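Local coordinates for probable transcriptional regulator, LysR family protein (Rhodococcus sp., PDB 2QL3), which probably regulates transcription by binding DNA as a LysR-type activator, the present chain being its C-terminal substrate-binding domain, which probably senses an effector, at residues A29-A34 against I202-A207; E86-G91 against A102-V107; M106-A111 against H117-C122. One frame throughout, in Å; residues are numbered along the deposited sequence.

Contact 1: residues A29-A34 against I202-A207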
ATOM      1  N   ALA A  29      13.667 -19.927  -6.310  1.00 30.73           N
ATOM      2  CA  ALA A  29      15.104 -20.217  -6.355  1.00 32.14           C
ATOM      3  C   ALA A  29      15.376 -21.668  -5.975  1.00 32.10           C
ATOM      4  O   ALA A  29      16.134 -22.333  -6.659  1.00 33.37           O
ATOM      5  CB  ALA A  29      15.897 -19.258  -5.461  1.00 30.23           C
ATOM      6  N   GLU A  30      14.760 -22.198  -4.918  1.00 33.38           N
ATOM      7  CA  GLU A  30      14.980 -23.644  -4.699  1.00 33.61           C
ATOM      8  C   GLU A  30      14.393 -24.585  -5.719  1.00 33.19           C
ATOM      9  O   GLU A  30      14.954 -25.675  -5.949  1.00 31.53           O
ATOM     10  CB  GLU A  30      14.742 -24.199  -3.294  1.00 33.89           C
ATOM     11  CG  GLU A  30      15.992 -25.206  -3.033  1.00 38.04           C
ATOM     12  CD  GLU A  30      15.838 -26.083  -1.842  1.00 45.95           C
ATOM     13  OE1 GLU A  30      15.690 -27.315  -2.022  1.00 49.71           O
ATOM     14  OE2 GLU A  30      15.871 -25.551  -0.710  1.00 50.59           O
ATOM     15  N   TYR A  31      13.264 -24.178  -6.284  1.00 32.91           N
ATOM     16  CA  TYR A  31      12.463 -25.027  -7.177  1.00 33.69           C
ATOM     17  C   TYR A  31      12.197 -24.273  -8.465  1.00 33.95           C
ATOM     18  O   TYR A  31      11.112 -23.743  -8.655  1.00 31.85           O
ATOM     19  CB  TYR A  31      11.131 -25.377  -6.518  1.00 33.64           C
ATOM     20  CG  TYR A  31      11.263 -26.215  -5.273  1.00 36.36           C
ATOM     21  CD1 TYR A  31      11.534 -27.578  -5.347  1.00 36.96           C
ATOM     22  CD2 TYR A  31      11.132 -25.634  -4.014  1.00 36.64           C
ATOM     23  CE1 TYR A  31      11.670 -28.347  -4.188  1.00 40.03           C
ATOM     24  CE2 TYR A  31      11.260 -26.383  -2.857  1.00 37.11           C
ATOM     25  CZ  TYR A  31      11.528 -27.724  -2.939  1.00 38.35           C
ATOM     26  OH  TYR A  31      11.637 -28.447  -1.770  1.00 38.85           O
ATOM     27  N   PRO A  32      13.185 -24.230  -9.365  1.00 35.72           N
ATOM     28  CA  PRO A  32      13.103 -23.433 -10.626  1.00 37.16           C
ATOM     29  C   PRO A  32      11.965 -23.826 -11.599  1.00 38.55           C
ATOM     30  O   PRO A  32      11.683 -23.065 -12.552  1.00 38.49           O
ATOM     31  CB  PRO A  32      14.437 -23.747 -11.326  1.00 37.43           C
ATOM     32  CG  PRO A  32      15.349 -24.246 -10.213  1.00 36.83           C
ATOM     33  CD  PRO A  32      14.446 -24.973  -9.257  1.00 35.73           C
ATOM     34  N   ARG A  33      11.366 -25.003 -11.379  1.00 38.39           N
ATOM     35  CA  ARG A  33      10.337 -25.556 -12.233  1.00 39.23           C
ATOM     36  C   ARG A  33       8.947 -25.485 -11.579  1.00 39.70           C
ATOM     37  O   ARG A  33       7.976 -25.989 -12.138  1.00 40.05           O
ATOM     38  CB  ARG A  33      10.694 -27.002 -12.568  1.00 39.66           C
ATOM     39  CG  ARG A  33      11.569 -27.168 -13.813  1.00 41.34           C
ATOM     40  CD  ARG A  33      12.291 -28.525 -13.922  1.00 42.15           C
ATOM     41  NE  ARG A  33      13.461 -28.587 -13.051  1.00 48.12           N
ATOM     42  CZ  ARG A  33      13.580 -29.393 -11.988  1.00 52.54           C
ATOM     43  NH1 ARG A  33      14.699 -29.340 -11.257  1.00 51.95           N
ATOM     44  NH2 ARG A  33      12.596 -30.252 -11.650  1.00 50.17           N
ATOM     45  N   ALA A  34       8.847 -24.892 -10.381  1.00 38.58           N
ATOM     46  CA  ALA A  34       7.549 -24.545  -9.821  1.00 38.32           C
ATOM     47  C   ALA A  34       7.185 -23.183 -10.352  1.00 37.97           C
ATOM     48  O   ALA A  34       8.081 -22.360 -10.576  1.00 40.05           O
ATOM     49  CB  ALA A  34       7.612 -24.489  -8.284  1.00 37.28           C
ATOM     50  N   ILE A 202       4.752 -25.394   1.759  1.00 23.65           N
ATOM     51  CA  ILE A 202       4.513 -25.389   3.151  1.00 24.15           C
ATOM     52  C   ILE A 202       5.761 -25.854   3.932  1.00 25.37           C
ATOM     53  O   ILE A 202       6.139 -25.205   4.903  1.00 25.43           O
ATOM     54  CB  ILE A 202       3.271 -26.265   3.515  1.00 25.06           C
ATOM     55  CG1 ILE A 202       1.999 -25.664   2.880  1.00 24.33           C
ATOM     56  CG2 ILE A 202       3.185 -26.479   5.068  1.00 21.89           C
ATOM     57  CD1 ILE A 202       0.777 -26.646   2.688  1.00 21.22           C
ATOM     58  N   ARG A 203       6.403 -26.932   3.500  1.00 25.48           N
ATOM     59  CA  ARG A 203       7.582 -27.469   4.191  1.00 27.35           C
ATOM     60  C   ARG A 203       8.741 -26.463   4.058  1.00 27.20           C
ATOM     61  O   ARG A 203       9.512 -26.275   4.995  1.00 26.33           O
ATOM     62  CB  ARG A 203       7.994 -28.893   3.679  1.00 26.53           C
ATOM     63  CG  ARG A 203       6.967 -30.012   3.909  1.00 28.87           C
ATOM     64  CD  ARG A 203       7.510 -31.345   3.368  1.00 32.82           C
ATOM     65  NE  ARG A 203       6.604 -32.511   3.417  1.00 43.87           N
ATOM     66  CZ  ARG A 203       6.756 -33.611   2.655  1.00 47.31           C
ATOM     67  NH1 ARG A 203       7.750 -33.677   1.770  1.00 48.08           N
ATOM     68  NH2 ARG A 203       5.930 -34.655   2.759  1.00 47.50           N
ATOM     69  N   PHE A 204       8.842 -25.821   2.893  1.00 26.81           N
ATOM     70  CA  PHE A 204       9.940 -24.925   2.597  1.00 27.30           C
ATOM     71  C   PHE A 204       9.841 -23.637   3.434  1.00 28.54           C
ATOM     72  O   PHE A 204      10.852 -23.188   4.004  1.00 29.16           O
ATOM     73  CB  PHE A 204      10.062 -24.655   1.090  1.00 27.85           C
ATOM     74  CG  PHE A 204      11.202 -23.680   0.729  1.00 30.09           C
ATOM     75  CD1 PHE A 204      12.490 -24.148   0.516  1.00 29.22           C
ATOM     76  CD2 PHE A 204      10.961 -22.327   0.634  1.00 30.17           C
ATOM     77  CE1 PHE A 204      13.564 -23.253   0.194  1.00 32.00           C
ATOM     78  CE2 PHE A 204      12.001 -21.424   0.326  1.00 33.29           C
ATOM     79  CZ  PHE A 204      13.319 -21.901   0.111  1.00 31.50           C
ATOM     80  N   VAL A 205       8.632 -23.077   3.592  1.00 27.52           N
ATOM     81  CA  VAL A 205       8.503 -21.827   4.354  1.00 28.37           C
ATOM     82  C   VAL A 205       8.418 -22.030   5.865  1.00 28.91           C
ATOM     83  O   VAL A 205       8.537 -21.068   6.630  1.00 29.68           O
ATOM     84  CB  VAL A 205       7.324 -20.926   3.859  1.00 27.84           C
ATOM     85  CG1 VAL A 205       7.443 -20.676   2.321  1.00 27.35           C
ATOM     86  CG2 VAL A 205       5.951 -21.539   4.259  1.00 24.24           C
ATOM     87  N   THR A 206       8.188 -23.258   6.291  1.00 30.70           N
ATOM     88  CA  THR A 206       8.188 -23.588   7.709  1.00 33.94           C
ATOM     89  C   THR A 206       9.459 -24.348   8.164  1.00 35.78           C
ATOM     90  O   THR A 206       9.494 -24.899   9.288  1.00 37.44           O
ATOM     91  CB  THR A 206       6.917 -24.362   8.080  1.00 32.67           C
ATOM     92  OG1 THR A 206       6.883 -25.568   7.340  1.00 36.72           O
ATOM     93  CG2 THR A 206       5.703 -23.580   7.689  1.00 34.13           C
ATOM     94  N   ALA A 207      10.499 -24.341   7.332  1.00 35.87           N
ATOM     95  CA  ALA A 207      11.734 -25.085   7.625  1.00 37.99           C
ATOM     96  C   ALA A 207      12.629 -24.320   8.604  1.00 38.61           C
ATOM     97  O   ALA A 207      12.789 -23.100   8.445  1.00 40.32           O
ATOM     98  CB  ALA A 207      12.484 -25.366   6.343  1.00 37.50           C
TER
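The side chains of Glu-30 and Tyr-31 meet the ring of Phe-204 where two helices end. The polar contact is at the rim of that ring. Glu-30 OE2 lies in the ring plane, at the edge, 3.4 Å from Phe-204 CE1. The carboxylate is turned 77° against the ring. An anion in this place probably faces the slightly positive rim hydrogens.

The apolar contacts are looser. Glu-30 CB sits 3.8 Å from Phe-204 CE1, and Tyr-31 CE2 stands 4.2 Å from Phe-204 CD1. Phe-204 reaches across because its CG is anti to the backbone N (chi1 179°).

The hydrogen bonds are local to 202-207. Ile-202 O accepts both Thr-206 OG1, at 2.6 Å, and Thr-206 N, at 3.1 Å. The two donors come from opposite faces of the carbonyl plane. They hold Thr-206 against the last turn of its helix.

This is surface packing between the ends of helices 20-30 and 196-205 of the LysR substrate-binding domain. Phe-204 also rests on Ala-26 and Val-205 on Met-23. On the sheet side, Thr-206 touches Val-72 of strand 69-84 and Val-186 of strand 182-189.

Contact 2: residues E86-G91 against A102-V107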
ATOM      1  N   GLU A  86       7.300  14.626  15.913  1.00 28.86           N
ATOM      2  CA  GLU A  86       6.842  15.821  16.639  1.00 32.34           C
ATOM      3  C   GLU A  86       5.647  15.507  17.557  1.00 31.97           C
ATOM      4  O   GLU A  86       5.101  16.416  18.212  1.00 31.86           O
ATOM      5  CB  GLU A  86       6.443  16.912  15.631  1.00 32.21           C
ATOM      6  CG  GLU A  86       7.625  17.453  14.841  1.00 35.59           C
ATOM      7  CD  GLU A  86       7.224  18.436  13.747  1.00 37.19           C
ATOM      8  OE1 GLU A  86       6.083  18.934  13.746  1.00 46.89           O
ATOM      9  OE2 GLU A  86       8.053  18.726  12.876  1.00 42.60           O
ATOM     10  N   HIS A  87       5.227  14.244  17.582  1.00 30.97           N
ATOM     11  CA  HIS A  87       4.106  13.854  18.410  1.00 33.11           C
ATOM     12  C   HIS A  87       4.357  14.122  19.908  1.00 34.40           C
ATOM     13  O   HIS A  87       5.439  13.813  20.427  1.00 33.94           O
ATOM     14  CB  HIS A  87       3.724  12.402  18.182  1.00 32.06           C
ATOM     15  CG  HIS A  87       2.420  12.021  18.808  1.00 32.43           C
ATOM     16  ND1 HIS A  87       1.257  11.900  18.077  1.00 31.47           N
ATOM     17  CD2 HIS A  87       2.090  11.745  20.091  1.00 28.59           C
ATOM     18  CE1 HIS A  87       0.266  11.570  18.881  1.00 29.27           C
ATOM     19  NE2 HIS A  87       0.749  11.450  20.105  1.00 31.07           N
ATOM     20  N   PRO A  88       3.350  14.700  20.604  1.00 36.38           N
ATOM     21  CA  PRO A  88       3.366  14.899  22.044  1.00 36.78           C
ATOM     22  C   PRO A  88       4.021  13.706  22.774  1.00 37.22           C
ATOM     23  O   PRO A  88       4.939  13.898  23.573  1.00 36.81           O
ATOM     24  CB  PRO A  88       1.879  14.985  22.377  1.00 37.36           C
ATOM     25  CG  PRO A  88       1.314  15.705  21.202  1.00 36.55           C
ATOM     26  CD  PRO A  88       2.099  15.208  20.007  1.00 37.65           C
ATOM     27  N   LEU A  89       3.601  12.475  22.469  1.00 37.18           N
ATOM     28  CA  LEU A  89       4.144  11.345  23.207  1.00 36.16           C
ATOM     29  C   LEU A  89       5.452  10.773  22.621  1.00 36.04           C
ATOM     30  O   LEU A  89       5.900   9.716  23.066  1.00 35.08           O
ATOM     31  CB  LEU A  89       3.086  10.248  23.373  1.00 36.72           C
ATOM     32  CG  LEU A  89       2.090  10.430  24.522  1.00 37.00           C
ATOM     33  CD1 LEU A  89       1.158  11.620  24.343  1.00 38.59           C
ATOM     34  CD2 LEU A  89       1.320   9.152  24.703  1.00 39.59           C
ATOM     35  N   ALA A  90       6.072  11.443  21.650  1.00 35.98           N
ATOM     36  CA  ALA A  90       7.242  10.814  20.965  1.00 37.52           C
ATOM     37  C   ALA A  90       8.512  10.901  21.789  1.00 38.30           C
ATOM     38  O   ALA A  90       9.465  10.158  21.534  1.00 37.75           O
ATOM     39  CB  ALA A  90       7.480  11.381  19.571  1.00 36.72           C
ATOM     40  N   GLY A  91       8.511  11.830  22.749  1.00 39.89           N
ATOM     41  CA  GLY A  91       9.510  11.906  23.826  1.00 42.35           C
ATOM     42  C   GLY A  91       9.463  10.725  24.820  1.00 43.49           C
ATOM     43  O   GLY A  91      10.492  10.358  25.378  1.00 44.30           O
ATOM     44  N   ALA A 102      -5.671   8.226  24.346  1.00 35.53           N
ATOM     45  CA  ALA A 102      -7.124   8.168  24.158  1.00 35.31           C
ATOM     46  C   ALA A 102      -7.716   9.461  23.600  1.00 34.94           C
ATOM     47  O   ALA A 102      -8.731   9.431  22.864  1.00 35.81           O
ATOM     48  CB  ALA A 102      -7.843   7.760  25.482  1.00 35.08           C
ATOM     49  N   GLU A 103      -7.120  10.599  23.959  1.00 34.44           N
ATOM     50  CA  GLU A 103      -7.645  11.871  23.491  1.00 34.75           C
ATOM     51  C   GLU A 103      -6.888  12.480  22.281  1.00 34.13           C
ATOM     52  O   GLU A 103      -7.242  13.549  21.827  1.00 34.22           O
ATOM     53  CB  GLU A 103      -7.822  12.873  24.659  1.00 35.31           C
ATOM     54  CG  GLU A 103      -8.962  12.459  25.664  1.00 38.21           C
ATOM     55  CD  GLU A 103     -10.398  12.597  25.060  1.00 46.14           C
ATOM     56  OE1 GLU A 103     -10.894  13.763  24.932  1.00 49.49           O
ATOM     57  OE2 GLU A 103     -11.035  11.559  24.716  1.00 44.96           O
ATOM     58  N   HIS A 104      -5.865  11.790  21.767  1.00 32.68           N
ATOM     59  CA  HIS A 104      -5.127  12.259  20.568  1.00 31.44           C
ATOM     60  C   HIS A 104      -5.748  11.595  19.340  1.00 29.32           C
ATOM     61  O   HIS A 104      -6.228  10.445  19.436  1.00 28.96           O
ATOM     62  CB  HIS A 104      -3.661  11.847  20.648  1.00 32.53           C
ATOM     63  CG  HIS A 104      -2.869  12.602  21.659  1.00 34.86           C
ATOM     64  ND1 HIS A 104      -2.721  12.172  22.964  1.00 35.50           N
ATOM     65  CD2 HIS A 104      -2.157  13.748  21.555  1.00 35.08           C
ATOM     66  CE1 HIS A 104      -1.986  13.044  23.628  1.00 35.07           C
ATOM     67  NE2 HIS A 104      -1.616  13.999  22.792  1.00 38.16           N
ATOM     68  N   PRO A 105      -5.744  12.303  18.179  1.00 27.79           N
ATOM     69  CA  PRO A 105      -6.410  11.799  16.983  1.00 26.50           C
ATOM     70  C   PRO A 105      -5.717  10.549  16.482  1.00 25.28           C
ATOM     71  O   PRO A 105      -4.506  10.532  16.426  1.00 24.43           O
ATOM     72  CB  PRO A 105      -6.170  12.907  15.929  1.00 26.04           C
ATOM     73  CG  PRO A 105      -5.224  13.830  16.493  1.00 29.11           C
ATOM     74  CD  PRO A 105      -5.121  13.625  17.968  1.00 26.46           C
HETATM   75  N   MSE A 106      -6.469   9.519  16.106  1.00 25.49           N
HETATM   76  CA  MSE A 106      -5.856   8.338  15.565  1.00 25.97           C
HETATM   77  C   MSE A 106      -5.998   8.257  14.035  1.00 25.47           C
HETATM   78  O   MSE A 106      -6.972   8.726  13.490  1.00 25.22           O
HETATM   79  CB  MSE A 106      -6.423   7.061  16.263  1.00 25.19           C
HETATM   80  CG  MSE A 106      -5.744   5.742  15.796  1.00 23.42           C
HETATM   81 SE   MSE A 106      -6.982   4.251  16.065  0.80 33.88          SE
HETATM   82  CE  MSE A 106      -5.688   2.718  15.799  1.00 27.12           C
ATOM     83  N   VAL A 107      -4.988   7.665  13.367  1.00 25.74           N
ATOM     84  CA  VAL A 107      -5.031   7.274  11.950  1.00 24.59           C
ATOM     85  C   VAL A 107      -5.244   5.755  12.017  1.00 25.31           C
ATOM     86  O   VAL A 107      -4.399   5.027  12.554  1.00 24.79           O
ATOM     87  CB  VAL A 107      -3.687   7.572  11.192  1.00 24.06           C
ATOM     88  CG1 VAL A 107      -3.729   7.046   9.761  1.00 23.55           C
ATOM     89  CG2 VAL A 107      -3.401   9.044  11.148  1.00 24.44           C
TER
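His-104 pushes its imidazole against His-87, Pro-88 and Leu-89. The contact belongs to the LysR substrate-binding domain, which has the fold of periplasmic binding proteins. It joins the loop after strand 69-84 to the residues leading into strand 106-109.

In sequence order, His-104 is the first residue of 102-107 to touch the other segment. Its CG is anti to the carbonyl carbon (chi1 -72°), and the ring extends toward 86-91. Three neighbours share that ring. One end of the His-87 imidazole comes over a face of the His-104 ring, toward its rim, with the ring centroids of His-87 and His-104 5.1 Å apart. The planes are inclined at 45°, an oblique pairing. The Pro-88 ring runs antiparallel alongside the imidazole, with Pro-88 CB 3.7 Å from His-104 NE2. Leu-89 adds one methyl, with CD1 3.5 Å from His-104 CE1. The three neighbours sit on a tight turn, in which Ala-90 N bonds to His-87 O at 2.7 Å. Were His-104 an alanine, Pro-88 and Leu-89 would probably face a gap and the His-87 ring would lose its aromatic partner.

The backbone of His-104 is held as well, since its O accepts a hydrogen bond from Trp-151 NE1. Pro-105 and Met-106 then carry the chain into the strand, where Met-106 makes backbone hydrogen bonds with Arg-130 and Ala-132. At the end of the segment, Val-107 O accepts a hydrogen bond from Thr-152 OG1.

Contact 3: residues M106-A111 against H117-C122; sequences MVLLDA and HAMDVC
Ala-118, which packs against Met-106 and Leu-108, also accepts a helical hydrogen bond: Cys-122 N reaches Ala-118 O at 3.2 Å. No hydrogen bond crosses between 106-111 and 117-122. The two segments meet through apolar side chains.

Leu-108 and Met-106 carry the strand's side of the contact, and Leu-108 meets two helix residues. With chi1 at 171°, its branch swings away from the backbone N and toward the helix. Leu-108 CD2 meets Met-119 CE at 3.7 Å, the closest approach between the segments. Leu-108 CD1 faces the methyl of Ala-118, with CB 4.3 Å away.

Met-119 is a selenomethionine. Its CB does not point straight at the strand, but a bend at chi2 (-44°) turns the end of the chain inward. Its terminal methyl therefore comes to Leu-108, and the two side chains cross at about a right angle. Met-106, also a selenomethionine, is by contrast extended. It reaches out so that its CE stands 4.4 Å from Ala-118 CB. The small Ala-118 thus receives a methyl from each of two strand residues.

Asp-110, just past the strand, is tied down on both oxygens. OD1 is hydrogen-bonded to Thr-115 OG1 near the start of helix 114-125, and OD2 forms a salt bridge with Arg-134 NH2. Leu-153 of strand 152-154 packs on both Met-106 and Ala-118.

The axes of strand 106-109 and helix 117-122 approach to 9.8 Å and run at 137°, so the helix goes back roughly against the strand. Strand 131-135 then lies parallel to strand 106-109, which makes this the strand-to-helix packing of a beta-alpha-beta crossover.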
HETATM    1  N   MSE A 106      -6.469   9.519  16.106  1.00 25.49           N
HETATM    2  CA  MSE A 106      -5.856   8.338  15.565  1.00 25.97           C
HETATM    3  C   MSE A 106      -5.998   8.257  14.035  1.00 25.47           C
HETATM    4  O   MSE A 106      -6.972   8.726  13.490  1.00 25.22           O
HETATM    5  CB  MSE A 106      -6.423   7.061  16.263  1.00 25.19           C
HETATM    6  CG  MSE A 106      -5.744   5.742  15.796  1.00 23.42           C
HETATM    7 SE   MSE A 106      -6.982   4.251  16.065  0.80 33.88          SE
HETATM    8  CE  MSE A 106      -5.688   2.718  15.799  1.00 27.12           C
ATOM      9  N   VAL A 107      -4.988   7.665  13.367  1.00 25.74           N
ATOM     10  CA  VAL A 107      -5.031   7.274  11.950  1.00 24.59           C
ATOM     11  C   VAL A 107      -5.244   5.755  12.017  1.00 25.31           C
ATOM     12  O   VAL A 107      -4.399   5.027  12.554  1.00 24.79           O
ATOM     13  CB  VAL A 107      -3.687   7.572  11.192  1.00 24.06           C
ATOM     14  CG1 VAL A 107      -3.729   7.046   9.761  1.00 23.55           C
ATOM     15  CG2 VAL A 107      -3.401   9.044  11.148  1.00 24.44           C
ATOM     16  N   LEU A 108      -6.408   5.304  11.562  1.00 27.12           N
ATOM     17  CA  LEU A 108      -6.805   3.900  11.643  1.00 27.65           C
ATOM     18  C   LEU A 108      -6.531   3.172  10.321  1.00 29.07           C
ATOM     19  O   LEU A 108      -6.981   3.595   9.242  1.00 29.51           O
ATOM     20  CB  LEU A 108      -8.291   3.803  12.008  1.00 26.90           C
ATOM     21  CG  LEU A 108      -8.958   2.447  11.940  1.00 26.74           C
ATOM     22  CD1 LEU A 108      -8.517   1.655  13.105  1.00 26.85           C
ATOM     23  CD2 LEU A 108     -10.503   2.512  11.946  1.00 29.20           C
ATOM     24  N   LEU A 109      -5.763   2.090  10.405  1.00 29.50           N
ATOM     25  CA  LEU A 109      -5.645   1.171   9.276  1.00 29.38           C
ATOM     26  C   LEU A 109      -6.899   0.277   9.248  1.00 29.13           C
ATOM     27  O   LEU A 109      -7.122  -0.529  10.131  1.00 28.26           O
ATOM     28  CB  LEU A 109      -4.372   0.322   9.397  1.00 29.02           C
ATOM     29  CG  LEU A 109      -4.182  -0.622   8.169  1.00 30.30           C
ATOM     30  CD1 LEU A 109      -4.006   0.217   6.882  1.00 26.89           C
ATOM     31  CD2 LEU A 109      -3.041  -1.563   8.351  1.00 27.94           C
ATOM     32  N   ASP A 110      -7.779   0.495   8.281  1.00 29.91           N
ATOM     33  CA  ASP A 110      -8.994  -0.285   8.270  1.00 31.22           C
ATOM     34  C   ASP A 110      -8.778  -1.378   7.228  1.00 31.23           C
ATOM     35  O   ASP A 110      -9.154  -1.207   6.075  1.00 31.30           O
ATOM     36  CB  ASP A 110     -10.188   0.571   7.882  1.00 30.89           C
ATOM     37  CG  ASP A 110     -11.523  -0.225   7.920  1.00 35.28           C
ATOM     38  OD1 ASP A 110     -11.533  -1.498   8.078  1.00 33.00           O
ATOM     39  OD2 ASP A 110     -12.570   0.431   7.785  1.00 35.90           O
ATOM     40  N   ALA A 111      -8.131  -2.468   7.618  1.00 31.42           N
ATOM     41  CA  ALA A 111      -7.879  -3.553   6.659  1.00 32.04           C
ATOM     42  C   ALA A 111      -8.148  -4.849   7.386  1.00 32.83           C
ATOM     43  O   ALA A 111      -7.201  -5.451   7.897  1.00 34.30           O
ATOM     44  CB  ALA A 111      -6.426  -3.495   6.106  1.00 30.88           C
ATOM     45  N   HIS A 117      -9.023  -6.035  15.215  1.00 33.21           N
ATOM     46  CA  HIS A 117      -7.903  -6.242  16.157  1.00 31.57           C
ATOM     47  C   HIS A 117      -7.590  -4.903  16.889  1.00 31.13           C
ATOM     48  O   HIS A 117      -7.450  -4.858  18.123  1.00 29.85           O
ATOM     49  CB  HIS A 117      -6.634  -6.754  15.417  1.00 32.17           C
ATOM     50  CG  HIS A 117      -5.461  -6.938  16.330  1.00 31.71           C
ATOM     51  ND1 HIS A 117      -4.413  -6.034  16.389  1.00 30.28           N
ATOM     52  CD2 HIS A 117      -5.226  -7.855  17.301  1.00 28.71           C
ATOM     53  CE1 HIS A 117      -3.572  -6.403  17.338  1.00 29.26           C
ATOM     54  NE2 HIS A 117      -4.036  -7.511  17.901  1.00 29.41           N
ATOM     55  N   ALA A 118      -7.502  -3.823  16.099  1.00 31.04           N
ATOM     56  CA  ALA A 118      -7.087  -2.527  16.587  1.00 31.51           C
ATOM     57  C   ALA A 118      -8.172  -1.991  17.535  1.00 31.13           C
ATOM     58  O   ALA A 118      -7.835  -1.553  18.608  1.00 30.23           O
ATOM     59  CB  ALA A 118      -6.801  -1.532  15.435  1.00 29.98           C
HETATM   60  N   MSE A 119      -9.451  -2.067  17.146  1.00 32.95           N
HETATM   61  CA  MSE A 119     -10.563  -1.642  18.051  1.00 33.79           C
HETATM   62  C   MSE A 119     -10.588  -2.489  19.310  1.00 34.06           C
HETATM   63  O   MSE A 119     -10.952  -1.997  20.388  1.00 33.03           O
HETATM   64  CB  MSE A 119     -11.939  -1.768  17.389  1.00 35.40           C
HETATM   65  CG  MSE A 119     -12.227  -0.844  16.246  1.00 38.06           C
HETATM   66 SE   MSE A 119     -11.661   1.010  16.546  0.80 46.80          SE
HETATM   67  CE  MSE A 119     -12.568   1.806  14.975  1.00 43.22           C
ATOM     68  N   ASP A 120     -10.200  -3.767  19.167  1.00 34.38           N
ATOM     69  CA  ASP A 120     -10.134  -4.715  20.306  1.00 34.65           C
ATOM     70  C   ASP A 120      -9.064  -4.312  21.295  1.00 33.35           C
ATOM     71  O   ASP A 120      -9.310  -4.313  22.483  1.00 33.13           O
ATOM     72  CB  ASP A 120      -9.913  -6.210  19.875  1.00 36.43           C
ATOM     73  CG  ASP A 120     -11.159  -6.861  19.178  1.00 37.18           C
ATOM     74  OD1 ASP A 120     -12.260  -6.289  19.187  1.00 37.74           O
ATOM     75  OD2 ASP A 120     -11.019  -7.969  18.601  1.00 36.80           O
ATOM     76  N   VAL A 121      -7.884  -3.931  20.814  1.00 33.23           N
ATOM     77  CA  VAL A 121      -6.813  -3.524  21.730  1.00 33.47           C
ATOM     78  C   VAL A 121      -6.988  -2.160  22.423  1.00 32.56           C
ATOM     79  O   VAL A 121      -6.594  -1.990  23.570  1.00 33.25           O
ATOM     80  CB  VAL A 121      -5.373  -3.816  21.168  1.00 33.53           C
ATOM     81  CG1 VAL A 121      -5.427  -4.541  19.807  1.00 36.15           C
ATOM     82  CG2 VAL A 121      -4.448  -2.608  21.177  1.00 33.06           C
ATOM     83  N   CYS A 122      -7.603  -1.190  21.738  1.00 31.80           N
ATOM     84  CA  CYS A 122      -8.032   0.038  22.435  1.00 30.11           C
ATOM     85  C   CYS A 122      -9.087  -0.292  23.465  1.00 29.92           C
ATOM     86  O   CYS A 122      -9.034   0.191  24.601  1.00 29.75           O
ATOM     87  CB  CYS A 122      -8.582   1.071  21.467  1.00 28.39           C
ATOM     88  SG  CYS A 122      -7.320   1.733  20.308  1.00 29.85           S
TER

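Overall arrangement
Contacts 2 and 3 are neighbours, with centres 15 Å apart. They share Met-106 and Val-107, so strand 106-109 leads from the surface packing of contact 2 into the buried packing of contact 3. Contact 1 lies on the other side of the chain's centre. Its centre is about 43 Å from that of contact 2 and 34 Å from that of contact 3. Its nearest atoms stay about 21 Å from contact 3. This separation fits the two-lobed domain of LysR regulators, in which an effector typically binds between the lobes. The phosphate, only weakly paired with Arg-203 of contact 1, probably comes from the crystallisation liquor.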